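Local coordinates for protein alpha-L-rhamnosidase (Aspergillus terreus, PDB 6GSZ) that probably hydrolyses terminal non-reducing alpha-L-rhamnose residues of alpha-L-rhamnosides, as a calcium-binding, N-glycosylated glycoside hydrolase, at residues G735-P747 / G754-S766. Sequence-based numbering, arbitrary orientation. Where two conformers were deposited one is given.
Sequences GTTTWERWDSMLP and GQMTSFNHYAVGS. With BGC (beta-D-glucopyranose), chain B.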
ATOM      1  N   GLY A 735     -20.720   7.973  -3.354  1.00 16.76           N
ATOM      2  CA  GLY A 735     -19.327   7.694  -3.078  1.00 15.22           C
ATOM      3  C   GLY A 735     -18.845   6.426  -3.757  1.00 15.20           C
ATOM      4  O   GLY A 735     -19.592   5.437  -3.813  1.00 16.48           O
ATOM      5  N   THR A 736     -17.606   6.460  -4.261  1.00 13.35           N
ATOM      6  CA  THR A 736     -16.972   5.327  -4.912  1.00 15.07           C
ATOM      7  C   THR A 736     -15.629   4.971  -4.241  1.00 13.05           C
ATOM      8  O   THR A 736     -14.888   4.117  -4.737  1.00 13.52           O
ATOM      9  CB  THR A 736     -16.803   5.581  -6.415  1.00 15.24           C
ATOM     10  OG1 THR A 736     -16.062   6.777  -6.645  1.00 13.89           O
ATOM     11  CG2 THR A 736     -18.134   5.663  -7.131  1.00 16.72           C
ATOM     12  N   THR A 737     -15.395   5.603  -3.094  1.00 12.79           N
ATOM     13  CA  THR A 737     -14.229   5.466  -2.241  1.00 12.79           C
ATOM     14  C   THR A 737     -14.739   5.718  -0.828  1.00 13.68           C
ATOM     15  O   THR A 737     -15.814   6.269  -0.676  1.00 14.65           O
ATOM     16  CB  THR A 737     -13.129   6.470  -2.605  1.00 14.22           C
ATOM     17  OG1 THR A 737     -13.680   7.771  -2.768  1.00 14.40           O
ATOM     18  CG2 THR A 737     -12.368   6.058  -3.840  1.00 15.70           C
ATOM     19  N   THR A 738     -13.952   5.349   0.180  1.00 13.55           N
ATOM     20  CA  THR A 738     -14.271   5.751   1.546  1.00 13.25           C
ATOM     21  C   THR A 738     -13.719   7.155   1.774  1.00 13.29           C
ATOM     22  O   THR A 738     -12.683   7.542   1.244  1.00 13.25           O
ATOM     23  CB  THR A 738     -13.763   4.714   2.560  1.00 14.15           C
ATOM     24  OG1 THR A 738     -12.370   4.408   2.399  1.00 14.00           O
ATOM     25  CG2 THR A 738     -14.553   3.426   2.479  1.00 13.46           C
ATOM     26  N   TRP A 739     -14.421   7.919   2.623  1.00 13.77           N
ATOM     27  CA  TRP A 739     -14.100   9.347   2.834  1.00 14.50           C
ATOM     28  C   TRP A 739     -13.375   9.524   4.169  1.00 14.21           C
ATOM     29  O   TRP A 739     -13.528   8.740   5.101  1.00 15.56           O
ATOM     30  CB  TRP A 739     -15.367  10.208   2.814  1.00 13.84           C
ATOM     31  CG  TRP A 739     -16.228  10.025   1.607  1.00 13.96           C
ATOM     32  CD1 TRP A 739     -15.904   9.524   0.379  1.00 14.67           C
ATOM     33  CD2 TRP A 739     -17.591  10.466   1.510  1.00 14.50           C
ATOM     34  NE1 TRP A 739     -16.983   9.606  -0.469  1.00 14.76           N
ATOM     35  CE2 TRP A 739     -18.038  10.165   0.207  1.00 15.26           C
ATOM     36  CE3 TRP A 739     -18.478  11.026   2.433  1.00 16.34           C
ATOM     37  CZ2 TRP A 739     -19.334  10.470  -0.227  1.00 17.74           C
ATOM     38  CZ3 TRP A 739     -19.760  11.318   2.017  1.00 17.12           C
ATOM     39  CH2 TRP A 739     -20.178  11.050   0.705  1.00 17.04           C
ATOM     40  N   GLU A 740     -12.591  10.580   4.280  1.00 13.23           N
ATOM     41  CA  GLU A 740     -11.864  10.924   5.498  1.00 12.51           C
ATOM     42  C   GLU A 740     -12.808  11.098   6.686  1.00 15.24           C
ATOM     43  O   GLU A 740     -12.540  10.568   7.769  1.00 14.48           O
ATOM     44  CB  GLU A 740     -11.086  12.200   5.224  1.00 14.01           C
ATOM     45  CG  GLU A 740     -10.280  12.763   6.377  1.00 14.21           C
ATOM     46  CD  GLU A 740      -9.456  13.993   6.029  1.00 14.97           C
ATOM     47  OE1 GLU A 740      -9.914  14.790   5.173  1.00 15.27           O
ATOM     48  OE2 GLU A 740      -8.365  14.134   6.657  1.00 14.52           O
ATOM     49  N   ARG A 741     -13.822  11.942   6.498  1.00 13.90           N
ATOM     50  CA  ARG A 741     -14.815  12.208   7.491  1.00 15.69           C
ATOM     51  C   ARG A 741     -16.065  11.369   7.195  1.00 16.33           C
ATOM     52  O   ARG A 741     -16.423  11.140   6.043  1.00 16.17           O
ATOM     53  CB  ARG A 741     -15.275  13.655   7.396  1.00 14.62           C
ATOM     54  CG  ARG A 741     -14.162  14.670   7.585  1.00 15.17           C
ATOM     55  CD  ARG A 741     -14.643  16.071   7.280  1.00 15.78           C
ATOM     56  NE  ARG A 741     -13.685  17.106   7.682  1.00 15.03           N
ATOM     57  CZ  ARG A 741     -13.509  17.549   8.933  1.00 15.63           C
ATOM     58  NH1 ARG A 741     -14.308  17.145   9.936  1.00 15.91           N
ATOM     59  NH2 ARG A 741     -12.526  18.405   9.176  1.00 15.91           N
ATOM     60  N   TRP A 742     -16.771  10.973   8.252  1.00 15.66           N
ATOM     61  CA  TRP A 742     -18.074  10.319   8.038  1.00 15.47           C
ATOM     62  C   TRP A 742     -18.924  11.204   7.107  1.00 14.55           C
ATOM     63  O   TRP A 742     -19.604  10.719   6.160  1.00 16.58           O
ATOM     64  CB  TRP A 742     -18.775  10.025   9.377  1.00 15.57           C
ATOM     65  CG  TRP A 742     -18.004   9.059  10.226  1.00 14.37           C
ATOM     66  CD1 TRP A 742     -17.329   9.301  11.373  1.00 13.49           C
ATOM     67  CD2 TRP A 742     -17.871   7.663   9.968  1.00 14.46           C
ATOM     68  NE1 TRP A 742     -16.745   8.150  11.845  1.00 14.54           N
ATOM     69  CE2 TRP A 742     -17.036   7.139  10.974  1.00 13.03           C
ATOM     70  CE3 TRP A 742     -18.311   6.821   8.934  1.00 14.60           C
ATOM     71  CZ2 TRP A 742     -16.737   5.788  11.049  1.00 14.38           C
ATOM     72  CZ3 TRP A 742     -18.002   5.484   9.009  1.00 15.75           C
ATOM     73  CH2 TRP A 742     -17.193   4.991  10.035  1.00 15.84           C
ATOM     74  N   ASP A 743     -18.819  12.516   7.325  1.00 16.84           N
ATOM     75  CA  ASP A 743     -19.633  13.515   6.609  1.00 16.48           C
ATOM     76  C   ASP A 743     -18.748  14.396   5.705  1.00 16.94           C
ATOM     77  O   ASP A 743     -18.933  15.611   5.685  1.00 16.59           O
ATOM     78  CB  ASP A 743     -20.435  14.385   7.610  1.00 16.95           C
ATOM     79  CG  ASP A 743     -19.592  15.071   8.683  1.00 18.65           C
ATOM     80  OD1 ASP A 743     -18.355  14.797   8.761  1.00 20.49           O
ATOM     81  OD2 ASP A 743     -20.169  15.777   9.513  1.00 25.10           O
ATOM     82  N   SER A 744     -17.823  13.826   4.919  1.00 15.19           N
ATOM     83  CA  SER A 744     -17.021  14.675   4.028  1.00 16.09           C
ATOM     84  C   SER A 744     -17.965  15.452   3.113  1.00 16.30           C
ATOM     85  O   SER A 744     -17.667  16.589   2.746  1.00 17.81           O
ATOM     86  CB  SER A 744     -16.018  13.890   3.226  1.00 16.78           C
ATOM     87  OG  SER A 744     -14.844  13.589   3.983  1.00 15.92           O
ATOM     88  N   MET A 745     -19.062  14.812   2.683  1.00 16.04           N
ATOM     89  CA  MET A 745     -20.183  15.532   2.023  1.00 16.61           C
ATOM     90  C   MET A 745     -21.407  15.485   2.948  1.00 17.78           C
ATOM     91  O   MET A 745     -21.686  14.428   3.542  1.00 19.03           O
ATOM     92  CB  MET A 745     -20.556  14.884   0.685  1.00 19.75           C
ATOM     93  CG  MET A 745     -21.631  15.609  -0.122  1.00 21.29           C
ATOM     94  SD  MET A 745     -21.753  14.945  -1.818  1.00 28.95           S
ATOM     95  CE  MET A 745     -20.245  15.637  -2.526  1.00 26.31           C
ATOM     96  N   LEU A 746     -22.115  16.612   3.055  1.00 20.23           N
ATOM     97  CA  LEU A 746     -23.324  16.706   3.853  1.00 20.17           C
ATOM     98  C   LEU A 746     -24.512  16.233   3.011  1.00 22.17           C
ATOM     99  O   LEU A 746     -24.448  16.135   1.791  1.00 20.89           O
ATOM    100  CB  LEU A 746     -23.479  18.155   4.331  1.00 22.42           C
ATOM    101  CG  LEU A 746     -22.246  18.763   4.998  1.00 25.13           C
ATOM    102  CD1 LEU A 746     -22.536  20.191   5.423  1.00 30.95           C
ATOM    103  CD2 LEU A 746     -21.775  17.941   6.192  1.00 26.17           C
ATOM    104  N   PRO A 747     -25.650  15.829   3.618  1.00 23.31           N
ATOM    105  CA  PRO A 747     -26.736  15.228   2.839  1.00 25.34           C
ATOM    106  C   PRO A 747     -27.326  16.018   1.663  1.00 26.78           C
ATOM    107  O   PRO A 747     -27.830  15.391   0.717  1.00 30.69           O
ATOM    108  CB  PRO A 747     -27.820  14.922   3.897  1.00 25.93           C
ATOM    109  CG  PRO A 747     -27.029  14.817   5.201  1.00 26.00           C
ATOM    110  CD  PRO A 747     -25.894  15.818   5.063  1.00 25.28           C
ATOM    111  N   GLY A 754     -15.044  21.971   6.964  1.00 20.08           N
ATOM    112  CA  GLY A 754     -13.706  21.823   7.455  1.00 19.47           C
ATOM    113  C   GLY A 754     -12.687  21.957   6.335  1.00 17.55           C
ATOM    114  O   GLY A 754     -12.855  21.407   5.269  1.00 18.80           O
ATOM    115  N   GLN A 755     -11.582  22.640   6.652  1.00 18.15           N
ATOM    116  CA  GLN A 755     -10.537  22.885   5.690  1.00 17.58           C
ATOM    117  C   GLN A 755      -9.880  21.552   5.303  1.00 15.78           C
ATOM    118  O   GLN A 755      -9.363  21.383   4.179  1.00 17.54           O
ATOM    119  CB  GLN A 755      -9.472  23.839   6.259  1.00 19.18           C
ATOM    120  N   MET A 756      -9.873  20.613   6.252  1.00 16.43           N
ATOM    121  CA  MET A 756      -9.341  19.255   6.059  1.00 16.20           C
ATOM    122  C   MET A 756     -10.521  18.340   5.712  1.00 15.10           C
ATOM    123  O   MET A 756     -11.230  17.878   6.614  1.00 16.19           O
ATOM    124  CB  MET A 756      -8.639  18.774   7.323  1.00 15.68           C
ATOM    125  CG  MET A 756      -7.983  17.434   7.226  1.00 15.13           C
ATOM    126  SD  MET A 756      -7.631  16.719   8.842  1.00 17.56           S
ATOM    127  CE  MET A 756      -9.245  16.104   9.286  1.00 17.29           C
ATOM    128  N   THR A 757     -10.747  18.116   4.415  1.00 14.07           N
ATOM    129  CA  THR A 757     -11.813  17.236   3.934  1.00 15.14           C
ATOM    130  C   THR A 757     -11.374  16.514   2.665  1.00 14.34           C
ATOM    131  O   THR A 757     -11.103  17.176   1.652  1.00 17.64           O
ATOM    132  CB  THR A 757     -13.114  17.998   3.683  1.00 15.54           C
ATOM    133  OG1 THR A 757     -13.541  18.602   4.910  1.00 16.99           O
ATOM    134  CG2 THR A 757     -14.216  17.118   3.155  1.00 16.55           C
ATOM    135  N   SER A 758     -11.302  15.190   2.714  1.00 14.92           N
ATOM    136  CA  SER A 758     -10.920  14.347   1.605  1.00 13.81           C
ATOM    137  C   SER A 758     -12.026  13.314   1.341  1.00 12.42           C
ATOM    138  O   SER A 758     -12.680  12.803   2.280  1.00 14.52           O
ATOM    139  CB  SER A 758      -9.588  13.680   1.896  1.00 13.93           C
ATOM    140  OG  SER A 758      -9.518  12.361   1.396  1.00 12.49           O
ATOM    141  N   PHE A 759     -12.178  12.922   0.070  1.00 13.16           N
ATOM    142  CA  PHE A 759     -13.101  11.877  -0.331  1.00 13.34           C
ATOM    143  C   PHE A 759     -12.357  10.567  -0.662  1.00 11.70           C
ATOM    144  O   PHE A 759     -12.923   9.706  -1.361  1.00 13.91           O
ATOM    145  CB  PHE A 759     -13.992  12.323  -1.503  1.00 13.20           C
ATOM    146  CG  PHE A 759     -14.910  13.440  -1.105  1.00 13.34           C
ATOM    147  CD1 PHE A 759     -16.146  13.140  -0.578  1.00 14.91           C
ATOM    148  CD2 PHE A 759     -14.535  14.776  -1.211  1.00 14.74           C
ATOM    149  CE1 PHE A 759     -17.000  14.157  -0.178  1.00 16.52           C
ATOM    150  CE2 PHE A 759     -15.393  15.782  -0.813  1.00 16.60           C
ATOM    151  CZ  PHE A 759     -16.619  15.474  -0.295  1.00 16.93           C
ATOM    152  N   ASN A 760     -11.127  10.388  -0.167  1.00 12.99           N
ATOM    153  CA  ASN A 760     -10.391   9.174  -0.498  1.00 11.71           C
ATOM    154  C   ASN A 760      -9.322   8.881   0.558  1.00 12.87           C
ATOM    155  O   ASN A 760      -8.129   9.048   0.327  1.00 13.13           O
ATOM    156  CB  ASN A 760      -9.769   9.275  -1.886  1.00 11.69           C
ATOM    157  CG  ASN A 760      -9.456   7.940  -2.511  1.00 12.57           C
ATOM    158  OD1 ASN A 760      -9.545   6.898  -1.837  1.00 13.23           O
ATOM    159  ND2 ASN A 760      -9.079   7.916  -3.780  1.00 12.20           N
ATOM    160  N   HIS A 761      -9.791   8.413   1.718  1.00 13.14           N
ATOM    161  CA  HIS A 761      -8.965   7.967   2.864  1.00 13.23           C
ATOM    162  C   HIS A 761      -9.399   6.550   3.220  1.00 13.66           C
ATOM    163  O   HIS A 761     -10.605   6.349   3.317  1.00 13.95           O
ATOM    164  CB  HIS A 761      -9.254   8.846   4.095  1.00 13.11           C
ATOM    165  CG  HIS A 761      -8.375  10.009   4.374  1.00 12.92           C
ATOM    166  ND1 HIS A 761      -8.346  11.129   3.560  1.00 13.24           N
ATOM    167  CD2 HIS A 761      -7.566  10.267   5.432  1.00 12.16           C
ATOM    168  CE1 HIS A 761      -7.514  12.006   4.092  1.00 14.84           C
ATOM    169  NE2 HIS A 761      -6.994  11.500   5.250  1.00 13.40           N
ATOM    170  N   TYR A 762      -8.463   5.604   3.384  1.00 12.97           N
ATOM    171  CA  TYR A 762      -8.861   4.225   3.762  1.00 12.44           C
ATOM    172  C   TYR A 762      -9.240   4.019   5.216  1.00 12.62           C
ATOM    173  O   TYR A 762      -9.785   2.937   5.514  1.00 13.87           O
ATOM    174  CB  TYR A 762      -7.803   3.202   3.316  1.00 12.52           C
ATOM    175  CG  TYR A 762      -6.360   3.426   3.691  1.00 11.23           C
ATOM    176  CD1 TYR A 762      -5.962   3.714   4.973  1.00 11.17           C
ATOM    177  CD2 TYR A 762      -5.370   3.370   2.721  1.00 11.65           C
ATOM    178  CE1 TYR A 762      -4.629   3.862   5.314  1.00 11.81           C
ATOM    179  CE2 TYR A 762      -4.029   3.539   3.037  1.00 11.33           C
ATOM    180  CZ  TYR A 762      -3.658   3.864   4.330  1.00 12.04           C
ATOM    181  OH  TYR A 762      -2.329   4.023   4.627  1.00 12.56           O
ATOM    182  N   ALA A 763      -9.037   4.963   6.138  1.00 13.78           N
ATOM    183  CA  ALA A 763      -9.286   4.664   7.558  1.00 14.74           C
ATOM    184  C   ALA A 763     -10.679   4.110   7.799  1.00 13.65           C
ATOM    185  O   ALA A 763     -10.780   3.121   8.507  1.00 14.25           O
ATOM    186  CB  ALA A 763      -9.042   5.903   8.419  1.00 15.83           C
ATOM    187  N   VAL A 764     -11.741   4.772   7.310  1.00 15.46           N
ATOM    188  CA  VAL A 764     -13.168   4.318   7.524  1.00 16.37           C
ATOM    189  C   VAL A 764     -13.352   2.950   6.868  1.00 12.91           C
ATOM    190  O   VAL A 764     -14.181   2.112   7.328  1.00 14.83           O
ATOM    191  CB  VAL A 764     -14.094   5.411   6.927  1.00 20.94           C
ATOM    192  CG1 VAL A 764     -15.396   4.933   6.394  1.00 25.97           C
ATOM    193  CG2 VAL A 764     -14.233   6.574   7.922  1.00 21.60           C
ATOM    194  N   GLY A 765     -12.520   2.656   5.855  1.00 12.79           N
ATOM    195  CA  GLY A 765     -12.551   1.401   5.145  1.00 12.14           C
ATOM    196  C   GLY A 765     -12.000   0.244   5.980  1.00 11.42           C
ATOM    197  O   GLY A 765     -12.032  -0.888   5.512  1.00 11.93           O
ATOM    198  N   SER A 766     -11.508   0.521   7.193  1.00 11.25           N
ATOM    199  CA  SER A 766     -11.080  -0.527   8.147  0.50 11.95           C
ATOM    200  C   SER A 766     -12.206  -1.492   8.537  1.00 12.22           C
ATOM    201  O   SER A 766     -11.919  -2.556   9.060  1.00 13.25           O
ATOM    202  CB  SER A 766     -10.460   0.090   9.377  0.50 10.62           C
ATOM    203  OG  SER A 766     -11.381   0.911  10.069  0.50 10.05           O
TER
HETATM  204  C2  BGC B 968      -4.453  11.779   8.486  0.70 21.40           C
HETATM  205  C3  BGC B 968      -4.500  11.737   9.987  0.70 25.42           C
HETATM  206  C4  BGC B 968      -3.875  12.896  10.732  0.70 26.12           C
HETATM  207  C5  BGC B 968      -4.429  14.080  10.103  0.70 22.33           C
HETATM  208  C6  BGC B 968      -3.848  15.245  10.880  0.70 25.89           C
HETATM  209  C1  BGC B 968      -4.900  13.145   7.996  0.70 26.18           C
HETATM  210  O1  BGC B 968      -4.974  13.113   6.584  0.70 14.80           O
HETATM  211  O2  BGC B 968      -5.503  11.016   7.940  0.70 29.23           O
HETATM  212  O3  BGC B 968      -3.734  10.724  10.370  0.70 14.73           O
HETATM  213  O4  BGC B 968      -4.047  12.931  12.168  0.70 25.27           O
HETATM  214  O5  BGC B 968      -4.200  14.197   8.661  0.70 37.28           O
HETATM  215  O6  BGC B 968      -4.235  16.456  10.222  0.70 26.27           O
HETATM  216  O   HOH W   1     -11.427   7.197   5.971  1.00 17.47           O
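Glu740 lies alongside His761, pointing the same way, and covers one face of the imidazole from CB to the carboxylate. Glu740 CB sits 3.4 Å from His761 ND1. Glu740 CG, held anti to the backbone N (chi1 178°), comes to 3.6 Å from the His761 ring centroid and only 6° off its normal, a CH-pi contact. The extended chain then brings the carboxylate into a stack on the same ring, the planes 21° apart. OE1 accepts a weak, bent bond from Ser758 N and has its strongest partner in Arg464, a salt bridge; Glu740 OE2 lies 3.4 Å from Met756 CG. The backbone is tied too: Ser758 O takes Glu740 N and Ser744 OG from opposite faces of its carbonyl plane, and Arg741 grips Met756 O side-on with NE (2.8 Å) and NH2 (2.9 Å). One residue before Glu740, the face of Trp739 receives the edge of Phe759, an edge-to-face pair. Glu740, Met756 and His761 all belong to the glucose pocket of the six-hairpin glycosidase domain. His761 ND1 shares a hydrogen bond with Ser758 OG (2.8 Å), while NE2 donates to O1 of the bound glucose (2.9 Å). Stacking and this second-shell serine would together restrain the imidazole's rotation, consistent with NE2 being presented to the sugar.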